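Local coordinates for Rik1-associated factor 1 (Schizosaccharomyces pombe, PDB 4O9D), which helps establish heterochromatin as a component of the Clr4 methyltransferase complex, which methylates and ubiquitylates histone H3, at residues Asn111-Trp116 with Asp131-Leu136; Gly124-Pro129 with Tyr152-Ser157; Leu143-Cys148 with Ser184-Ser189. One frame throughout, in Å; residues are numbered along the deposited sequence.

Contact 1. Residues Asn111-Trp116 with Asp131-Leu136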
loop_
_atom_site.group_PDB
_atom_site.type_symbol
_atom_site.label_atom_id
_atom_site.label_comp_id
_atom_site.label_asym_id
_atom_site.label_seq_id
_atom_site.Cartn_x
_atom_site.Cartn_y
_atom_site.Cartn_z
ATOM N N ASN A 111 -10.097 13.200 -6.227
ATOM C CA ASN A 111 -9.537 13.199 -7.588
ATOM C C ASN A 111 -8.253 14.000 -7.775
ATOM O O ASN A 111 -7.930 14.349 -8.898
ATOM C CB ASN A 111 -10.554 13.750 -8.618
ATOM C CG ASN A 111 -11.872 13.006 -8.600
ATOM O OD1 ASN A 111 -12.048 12.015 -7.863
ATOM N ND2 ASN A 111 -12.818 13.479 -9.407
ATOM N N ALA A 112 -7.538 14.315 -6.700
ATOM C CA ALA A 112 -6.363 15.185 -6.814
ATOM C C ALA A 112 -5.088 14.528 -6.293
ATOM O O ALA A 112 -5.136 13.770 -5.340
ATOM C CB ALA A 112 -6.616 16.529 -6.079
ATOM N N VAL A 113 -3.954 14.792 -6.945
ATOM C CA VAL A 113 -2.674 14.497 -6.346
ATOM C C VAL A 113 -2.099 15.809 -5.758
ATOM O O VAL A 113 -2.034 16.820 -6.469
ATOM C CB VAL A 113 -1.682 13.926 -7.385
ATOM C CG1 VAL A 113 -0.401 13.532 -6.701
ATOM C CG2 VAL A 113 -2.280 12.707 -8.103
ATOM N N LYS A 114 -1.692 15.799 -4.490
ATOM C CA LYS A 114 -1.086 16.991 -3.858
ATOM C C LYS A 114 0.349 16.743 -3.406
ATOM O O LYS A 114 0.766 15.597 -3.145
ATOM C CB LYS A 114 -1.940 17.508 -2.689
ATOM C CG LYS A 114 -3.309 18.048 -3.155
ATOM C CD LYS A 114 -4.269 18.424 -2.015
ATOM C CE LYS A 114 -5.596 19.008 -2.544
ATOM N NZ LYS A 114 -6.467 19.546 -1.452
ATOM N N VAL A 115 1.098 17.837 -3.323
ATOM C CA VAL A 115 2.507 17.803 -2.955
ATOM C C VAL A 115 2.708 18.756 -1.764
ATOM O O VAL A 115 2.413 19.951 -1.888
ATOM C CB VAL A 115 3.388 18.291 -4.140
ATOM C CG1 VAL A 115 4.852 18.280 -3.742
ATOM C CG2 VAL A 115 3.148 17.437 -5.373
ATOM N N TRP A 116 3.209 18.242 -0.637
ATOM C CA TRP A 116 3.352 19.035 0.586
ATOM C C TRP A 116 4.822 19.137 1.021
ATOM O O TRP A 116 5.578 18.179 0.896
ATOM C CB TRP A 116 2.558 18.404 1.749
ATOM C CG TRP A 116 1.172 17.936 1.424
ATOM C CD1 TRP A 116 0.819 16.709 0.919
ATOM C CD2 TRP A 116 -0.059 18.657 1.613
ATOM N NE1 TRP A 116 -0.550 16.632 0.766
ATOM C CE2 TRP A 116 -1.109 17.816 1.176
ATOM C CE3 TRP A 116 -0.375 19.939 2.088
ATOM C CZ2 TRP A 116 -2.441 18.217 1.198
ATOM C CZ3 TRP A 116 -1.693 20.327 2.120
ATOM C CH2 TRP A 116 -2.711 19.478 1.668
ATOM N N ASP A 131 -11.559 11.174 -11.587
ATOM C CA ASP A 131 -12.172 10.258 -10.625
ATOM C C ASP A 131 -11.134 9.976 -9.516
ATOM O O ASP A 131 -10.014 10.503 -9.557
ATOM C CB ASP A 131 -12.622 8.973 -11.348
ATOM C CG ASP A 131 -13.808 8.274 -10.674
ATOM O OD1 ASP A 131 -14.152 8.566 -9.510
ATOM O OD2 ASP A 131 -14.404 7.390 -11.332
ATOM N N TYR A 132 -11.520 9.195 -8.519
ATOM C CA TYR A 132 -10.650 8.944 -7.365
ATOM C C TYR A 132 -9.242 8.558 -7.790
ATOM O O TYR A 132 -9.044 7.828 -8.777
ATOM C CB TYR A 132 -11.171 7.788 -6.517
ATOM C CG TYR A 132 -12.554 7.959 -5.941
ATOM C CD1 TYR A 132 -13.169 9.200 -5.900
ATOM C CD2 TYR A 132 -13.235 6.865 -5.410
ATOM C CE1 TYR A 132 -14.432 9.348 -5.359
ATOM C CE2 TYR A 132 -14.504 7.004 -4.882
ATOM C CZ TYR A 132 -15.095 8.248 -4.861
ATOM O OH TYR A 132 -16.349 8.392 -4.317
ATOM N N ILE A 133 -8.264 9.063 -7.048
ATOM C CA ILE A 133 -6.922 8.495 -7.095
ATOM C C ILE A 133 -6.955 7.189 -6.291
ATOM O O ILE A 133 -7.452 7.182 -5.166
ATOM C CB ILE A 133 -5.892 9.439 -6.477
ATOM C CG1 ILE A 133 -5.993 10.836 -7.129
ATOM C CG2 ILE A 133 -4.474 8.855 -6.643
ATOM C CD1 ILE A 133 -5.884 10.843 -8.687
ATOM N N HIS A 134 -6.434 6.101 -6.852
ATOM C CA HIS A 134 -6.362 4.815 -6.101
ATOM C C HIS A 134 -4.965 4.374 -5.614
ATOM O O HIS A 134 -4.864 3.658 -4.619
ATOM C CB HIS A 134 -6.948 3.668 -6.957
ATOM C CG HIS A 134 -8.447 3.613 -6.959
ATOM N ND1 HIS A 134 -9.166 2.892 -7.893
ATOM C CD2 HIS A 134 -9.365 4.178 -6.137
ATOM C CE1 HIS A 134 -10.458 2.994 -7.626
ATOM N NE2 HIS A 134 -10.604 3.777 -6.572
ATOM N N LYS A 135 -3.897 4.721 -6.334
ATOM C CA LYS A 135 -2.538 4.284 -5.933
ATOM C C LYS A 135 -1.447 5.217 -6.422
ATOM O O LYS A 135 -1.601 5.885 -7.452
ATOM C CB LYS A 135 -2.210 2.885 -6.466
ATOM C CG LYS A 135 -1.237 2.090 -5.569
ATOM C CD LYS A 135 -1.908 1.546 -4.317
ATOM C CE LYS A 135 -0.907 0.745 -3.460
ATOM N NZ LYS A 135 0.304 1.558 -3.094
ATOM N N LEU A 136 -0.343 5.259 -5.682
ATOM C CA LEU A 136 0.856 5.981 -6.110
ATOM C C LEU A 136 2.075 5.083 -6.103
ATOM O O LEU A 136 2.174 4.194 -5.279
ATOM C CB LEU A 136 1.160 7.145 -5.153
ATOM C CG LEU A 136 0.122 8.255 -5.083
ATOM C CD1 LEU A 136 0.524 9.269 -3.989
ATOM C CD2 LEU A 136 -0.019 8.914 -6.454
#

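Contact 2. Residues Gly124-Pro129 with Tyr152-Ser157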
loop_
_atom_site.group_PDB
_atom_site.type_symbol
_atom_site.label_atom_id
_atom_site.label_comp_id
_atom_site.label_asym_id
_atom_site.label_seq_id
_atom_site.Cartn_x
_atom_site.Cartn_y
_atom_site.Cartn_z
ATOM N N GLY A 124 2.349 21.778 -4.606
ATOM C CA GLY A 124 1.997 21.358 -5.949
ATOM C C GLY A 124 0.667 20.643 -5.984
ATOM O O GLY A 124 0.211 20.082 -4.972
ATOM N N ILE A 125 0.038 20.637 -7.149
ATOM C CA ILE A 125 -1.246 19.972 -7.269
ATOM C C ILE A 125 -1.479 19.504 -8.680
ATOM O O ILE A 125 -1.145 20.208 -9.633
ATOM C CB ILE A 125 -2.398 20.883 -6.797
ATOM C CG1 ILE A 125 -3.726 20.126 -6.865
ATOM C CG2 ILE A 125 -2.443 22.183 -7.626
ATOM C CD1 ILE A 125 -4.861 20.791 -6.147
ATOM N N PHE A 126 -2.043 18.310 -8.825
ATOM C CA PHE A 126 -2.399 17.787 -10.153
ATOM C C PHE A 126 -3.912 17.547 -10.192
ATOM O O PHE A 126 -4.424 16.692 -9.466
ATOM C CB PHE A 126 -1.599 16.507 -10.439
ATOM C CG PHE A 126 -1.789 15.943 -11.819
ATOM C CD1 PHE A 126 -1.472 16.686 -12.956
ATOM C CD2 PHE A 126 -2.241 14.629 -11.983
ATOM C CE1 PHE A 126 -1.618 16.145 -14.228
ATOM C CE2 PHE A 126 -2.394 14.080 -13.248
ATOM C CZ PHE A 126 -2.086 14.847 -14.382
ATOM N N ASN A 127 -4.613 18.336 -11.016
ATOM C CA ASN A 127 -6.076 18.360 -11.050
ATOM C C ASN A 127 -6.723 17.661 -12.259
ATOM O O ASN A 127 -7.947 17.517 -12.313
ATOM C CB ASN A 127 -6.577 19.816 -11.033
ATOM C CG ASN A 127 -6.556 20.422 -9.653
ATOM O OD1 ASN A 127 -6.863 19.751 -8.662
ATOM N ND2 ASN A 127 -6.182 21.696 -9.570
ATOM N N ALA A 128 -5.921 17.226 -13.218
ATOM C CA ALA A 128 -6.471 16.580 -14.413
ATOM C C ALA A 128 -7.346 15.342 -14.137
ATOM O O ALA A 128 -8.337 15.122 -14.830
ATOM C CB ALA A 128 -5.354 16.230 -15.383
ATOM N N PRO A 129 -6.999 14.524 -13.122
ATOM C CA PRO A 129 -7.803 13.301 -12.985
ATOM C C PRO A 129 -9.307 13.578 -12.781
ATOM O O PRO A 129 -9.672 14.544 -12.119
ATOM C CB PRO A 129 -7.175 12.598 -11.757
ATOM C CG PRO A 129 -5.708 13.083 -11.791
ATOM C CD PRO A 129 -5.837 14.543 -12.216
ATOM N N TYR A 152 -7.168 5.789 -16.399
ATOM C CA TYR A 152 -5.826 6.283 -16.746
ATOM C C TYR A 152 -4.794 6.068 -15.634
ATOM O O TYR A 152 -5.125 6.194 -14.459
ATOM C CB TYR A 152 -5.880 7.806 -16.998
ATOM C CG TYR A 152 -6.524 8.169 -18.318
ATOM C CD1 TYR A 152 -7.867 7.886 -18.557
ATOM C CD2 TYR A 152 -5.791 8.802 -19.329
ATOM C CE1 TYR A 152 -8.478 8.224 -19.778
ATOM C CE2 TYR A 152 -6.387 9.127 -20.550
ATOM C CZ TYR A 152 -7.731 8.838 -20.763
ATOM O OH TYR A 152 -8.326 9.152 -21.970
ATOM N N GLY A 153 -3.545 5.802 -16.021
ATOM C CA GLY A 153 -2.388 6.117 -15.189
ATOM C C GLY A 153 -1.783 7.475 -15.610
ATOM O O GLY A 153 -1.953 7.923 -16.749
ATOM N N TYR A 154 -1.098 8.140 -14.692
ATOM C CA TYR A 154 -0.364 9.364 -15.018
ATOM C C TYR A 154 1.075 9.248 -14.477
ATOM O O TYR A 154 1.318 8.559 -13.465
ATOM C CB TYR A 154 -1.068 10.560 -14.399
ATOM C CG TYR A 154 -2.528 10.697 -14.768
ATOM C CD1 TYR A 154 -2.917 11.394 -15.912
ATOM C CD2 TYR A 154 -3.520 10.156 -13.965
ATOM C CE1 TYR A 154 -4.261 11.527 -16.258
ATOM C CE2 TYR A 154 -4.856 10.288 -14.289
ATOM C CZ TYR A 154 -5.220 10.986 -15.452
ATOM O OH TYR A 154 -6.545 11.127 -15.780
ATOM N N LEU A 155 2.025 9.852 -15.192
ATOM C CA LEU A 155 3.389 10.014 -14.702
ATOM C C LEU A 155 3.637 11.518 -14.481
ATOM O O LEU A 155 3.456 12.323 -15.407
ATOM C CB LEU A 155 4.414 9.458 -15.699
ATOM C CG LEU A 155 4.441 7.943 -15.991
ATOM C CD1 LEU A 155 5.484 7.676 -17.078
ATOM C CD2 LEU A 155 4.725 7.116 -14.709
ATOM N N LEU A 156 4.072 11.885 -13.281
ATOM C CA LEU A 156 4.278 13.291 -12.934
ATOM C C LEU A 156 5.694 13.563 -12.458
ATOM O O LEU A 156 6.220 12.807 -11.654
ATOM C CB LEU A 156 3.323 13.695 -11.812
ATOM C CG LEU A 156 1.837 13.494 -12.070
ATOM C CD1 LEU A 156 1.007 13.854 -10.839
ATOM C CD2 LEU A 156 1.416 14.314 -13.273
ATOM N N SER A 157 6.324 14.633 -12.935
ATOM C CA SER A 157 7.603 15.032 -12.351
ATOM C C SER A 157 7.447 16.319 -11.556
ATOM O O SER A 157 6.513 17.094 -11.793
ATOM C CB SER A 157 8.703 15.163 -13.406
ATOM O OG SER A 157 8.595 16.369 -14.119
#

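Contact 3. Residues Leu143-Cys148 with Ser184-Ser189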
loop_
_atom_site.group_PDB
_atom_site.type_symbol
_atom_site.label_atom_id
_atom_site.label_comp_id
_atom_site.label_asym_id
_atom_site.label_seq_id
_atom_site.Cartn_x
_atom_site.Cartn_y
_atom_site.Cartn_z
ATOM N N LEU A 143 10.179 10.123 -10.072
ATOM C CA LEU A 143 9.030 10.220 -10.974
ATOM C C LEU A 143 7.839 9.587 -10.272
ATOM O O LEU A 143 7.949 8.485 -9.707
ATOM C CB LEU A 143 9.307 9.496 -12.294
ATOM C CG LEU A 143 8.343 9.700 -13.471
ATOM C CD1 LEU A 143 8.269 11.194 -13.937
ATOM C CD2 LEU A 143 8.759 8.776 -14.636
ATOM N N LEU A 144 6.704 10.273 -10.291
ATOM C CA LEU A 144 5.529 9.791 -9.561
ATOM C C LEU A 144 4.479 9.151 -10.496
ATOM O O LEU A 144 4.004 9.800 -11.433
ATOM C CB LEU A 144 4.921 10.942 -8.769
ATOM C CG LEU A 144 3.694 10.616 -7.914
ATOM C CD1 LEU A 144 4.086 9.764 -6.760
ATOM C CD2 LEU A 144 3.018 11.907 -7.430
ATOM N N ALA A 145 4.144 7.878 -10.270
ATOM C CA ALA A 145 3.106 7.239 -11.074
ATOM C C ALA A 145 1.797 7.259 -10.318
ATOM O O ALA A 145 1.755 7.074 -9.091
ATOM C CB ALA A 145 3.507 5.814 -11.488
ATOM N N VAL A 146 0.723 7.515 -11.048
ATOM C CA VAL A 146 -0.569 7.703 -10.453
ATOM C C VAL A 146 -1.561 6.739 -11.095
ATOM O O VAL A 146 -1.645 6.692 -12.318
ATOM C CB VAL A 146 -1.027 9.123 -10.693
ATOM C CG1 VAL A 146 -2.315 9.387 -9.966
ATOM C CG2 VAL A 146 0.078 10.083 -10.226
ATOM N N ALA A 147 -2.308 5.978 -10.287
ATOM C CA ALA A 147 -3.356 5.121 -10.836
ATOM C C ALA A 147 -4.725 5.687 -10.476
ATOM O O ALA A 147 -5.057 5.869 -9.306
ATOM C CB ALA A 147 -3.200 3.656 -10.359
ATOM N N CYS A 148 -5.530 5.952 -11.502
ATOM C CA CYS A 148 -6.794 6.658 -11.311
ATOM C C CYS A 148 -7.991 5.767 -11.641
ATOM O O CYS A 148 -7.932 4.922 -12.541
ATOM C CB CYS A 148 -6.816 7.931 -12.177
ATOM S SG CYS A 148 -8.376 8.848 -12.071
ATOM N N SER A 184 -6.152 0.640 -10.653
ATOM C CA SER A 184 -6.137 0.620 -9.191
ATOM C C SER A 184 -4.816 0.188 -8.529
ATOM O O SER A 184 -4.702 0.284 -7.307
ATOM C CB SER A 184 -7.268 -0.286 -8.680
ATOM O OG SER A 184 -8.539 0.232 -9.062
ATOM N N LEU A 185 -3.851 -0.306 -9.306
ATOM C CA LEU A 185 -2.543 -0.715 -8.766
ATOM C C LEU A 185 -1.460 -0.176 -9.663
ATOM O O LEU A 185 -1.651 -0.124 -10.876
ATOM C CB LEU A 185 -2.423 -2.246 -8.736
ATOM C CG LEU A 185 -3.610 -2.884 -8.006
ATOM C CD1 LEU A 185 -3.688 -4.390 -8.319
ATOM C CD2 LEU A 185 -3.484 -2.609 -6.544
ATOM N N ILE A 186 -0.298 0.151 -9.113
ATOM C CA ILE A 186 0.769 0.692 -9.968
ATOM C C ILE A 186 2.131 0.525 -9.313
ATOM O O ILE A 186 2.273 0.728 -8.099
ATOM C CB ILE A 186 0.454 2.180 -10.338
ATOM C CG1 ILE A 186 1.060 2.581 -11.698
ATOM C CG2 ILE A 186 0.902 3.169 -9.205
ATOM C CD1 ILE A 186 0.386 3.835 -12.317
ATOM N N GLU A 187 3.124 0.109 -10.102
ATOM C CA GLU A 187 4.500 -0.044 -9.610
ATOM C C GLU A 187 5.512 0.237 -10.732
ATOM O O GLU A 187 5.274 -0.086 -11.900
ATOM C CB GLU A 187 4.765 -1.483 -9.092
ATOM C CG GLU A 187 3.799 -2.020 -8.041
ATOM C CD GLU A 187 4.092 -1.540 -6.607
ATOM O OE1 GLU A 187 3.123 -1.493 -5.792
ATOM O OE2 GLU A 187 5.272 -1.223 -6.303
ATOM N N PHE A 188 6.652 0.818 -10.386
ATOM C CA PHE A 188 7.762 0.868 -11.319
ATOM C C PHE A 188 8.579 -0.413 -11.310
ATOM O O PHE A 188 8.625 -1.110 -10.299
ATOM C CB PHE A 188 8.683 2.028 -10.955
ATOM C CG PHE A 188 8.147 3.384 -11.346
ATOM C CD1 PHE A 188 8.274 3.842 -12.653
ATOM C CD2 PHE A 188 7.527 4.202 -10.409
ATOM C CE1 PHE A 188 7.780 5.127 -13.029
ATOM C CE2 PHE A 188 7.039 5.472 -10.777
ATOM C CZ PHE A 188 7.182 5.922 -12.092
ATOM N N SER A 189 9.276 -0.688 -12.410
ATOM C CA SER A 189 10.125 -1.869 -12.480
ATOM C C SER A 189 11.351 -1.607 -13.360
ATOM O O SER A 189 11.209 -1.082 -14.472
ATOM C CB SER A 189 9.303 -3.039 -13.035
ATOM O OG SER A 189 10.076 -4.218 -13.167
#

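Contact 1. Residues Asn111-Trp116 with Asp131-Leu136
In this WD-repeat propeller domain, Asn111 and Val113 of one blade meet Asp131, Tyr132 and Ile133 of the next, at the entry to that blade's innermost strand. The Asn111 amide lies beside Asp131, its ND2 3.5 Å from Asp131 CA. Beside it, a CA-H...O contact runs from Asn111 CA to Asp131 O at 3.4 Å. The amide makes no hydrogen bond across the contact; its OD1 sits 3.6 Å from Tyr132 CD1, at the ring edge and near the ring plane. Tyr132 N instead donates to Asp131 OD1 at 2.9 Å (148°), meeting the carboxylate on its anti side and 33° out of its plane. With an alanine at Asn111 the amide is gone, which would probably leave Asp131 CA and the Tyr132 ring edge without the side chain packed on them, opening a gap between the blades. Ile133 carries the apolar half. Its CG1, set beside its own backbone N (chi1 -53°), lies 3.5 Å from Ala112 O, a buried carbonyl with no polar partner; its CD1 meets Val113 CG2 at 4.1 Å, the two side chains crossing at about a right angle. Around this, Tyr132 stacks on Phe109, and a classic beta bulge at His134 and Lys135 faces Ala147. Strand 144-148 supplies Val146 against both Val113 and Ile133, while strand 122-126 brings Phe126 against Val113.

Contact 2. Residues Gly124-Pro129 with Tyr152-Ser157
The Phe126 ring carries the Leu156 methyl CD2 over the centre of one face, 3.5 Å from the centroid and 5° off the ring normal, in a CH-pi contact, while Tyr154 lies at its edge. That edge points at a face of the Tyr154 ring: the pair is T-shaped, with centroids 5.3 Å apart and planes at 72°, and Phe126 CE2 comes down 3.7 Å from Tyr154 CG, toward the rim rather than the middle. Phe126 reaches this place with CG anti to its backbone N (chi1 -175°), which swings the ring toward strand 153-158. Leu156 uses both branches, since CD1 also lies 3.5 Å from Phe126 CD2. One methyl therefore tops the ring and the other sits just outside the rim, beyond the CG-CD2 bond. Pro129 adds a second support for the tyrosine, its CG obliquely placed 3.8 Å from Tyr154 CE2. Pro129 CA is likewise 3.8 Å from Tyr154 OH, a hydroxyl hydrogen-bonded to Asn150 ND2, so the ring is held at its polar end as well as on its face. No hydrogen bond joins the two segments; the blades are held together here by side chains. Strand 122-126, outermost in its blade, is bonded to strand 113-117, and strand 153-158 lies between strands 144-148 and 165-171, which contribute Val146 and Ser168 against Leu156 and Cys148 and Asn170 against Tyr154.

Contact 3. Residues Leu143-Cys148 with Ser184-Ser189
Ser184, whose backbone N lies 4.2 Å from Ala147 CB, has a hydroxyl gripped by two groups: OG is hydrogen-bonded to Asp204 OD1 and to His134 ND1. Beyond it the side chains that meet are apolar, with Ile186 and Phe188 also touching backbone carbonyls. Ala147 CB packs 3.9 Å from Ile186 CB. In Ile186, CG1 roughly anti to the backbone N (chi1 -151°) carries CD1 across to 3.8 Å from Ala145 CB and 3.5 Å from Val146 O. Strands 144-148 and 184-189 run nearly antiparallel, at 166° with axes 6.3 Å apart at closest, yet share no hydrogen bond: they belong to adjacent propeller blades that pack face to face, the second strand of one blade over the innermost strand of the next. Ala145 and Ala147 offer only methyls on this face, and Ile186 and Phe188 pack against them. A classic beta bulge at Ser184 and Leu185 is formed with strand 198-204. Farther along, the Phe188 ring brings CE2 obliquely to Ala145 CB at 3.6 Å and to Leu143 O at 3.3 Å. Leu143 CD2 approaches CE1 of the same ring at 4.1 Å, and Ala137 and Leu155 also touch the phenylalanine.

From the N terminus, the chain passes through 111-116, turns back as 124-129 and enters the next blade at 131-136, closing contact 1. Contact 2 opens inside that loop and closes at 152-157, so the two cross. Contact 3 opens at 143-148 and waits for 184-189; it crosses contact 2 but follows contact 1 in series. The blade running from strand 133-138 to strand 165-171 is held on both faces: contacts 1 and 2 join it to the preceding blade, contact 3 to the following one. Backbone hydrogen bonds within the blades link the contacts: Val113 O to Phe126 N links 1 and 2, His134 N to Ala147 O 1 and 3, Tyr154 O to Val146 N 2 and 3.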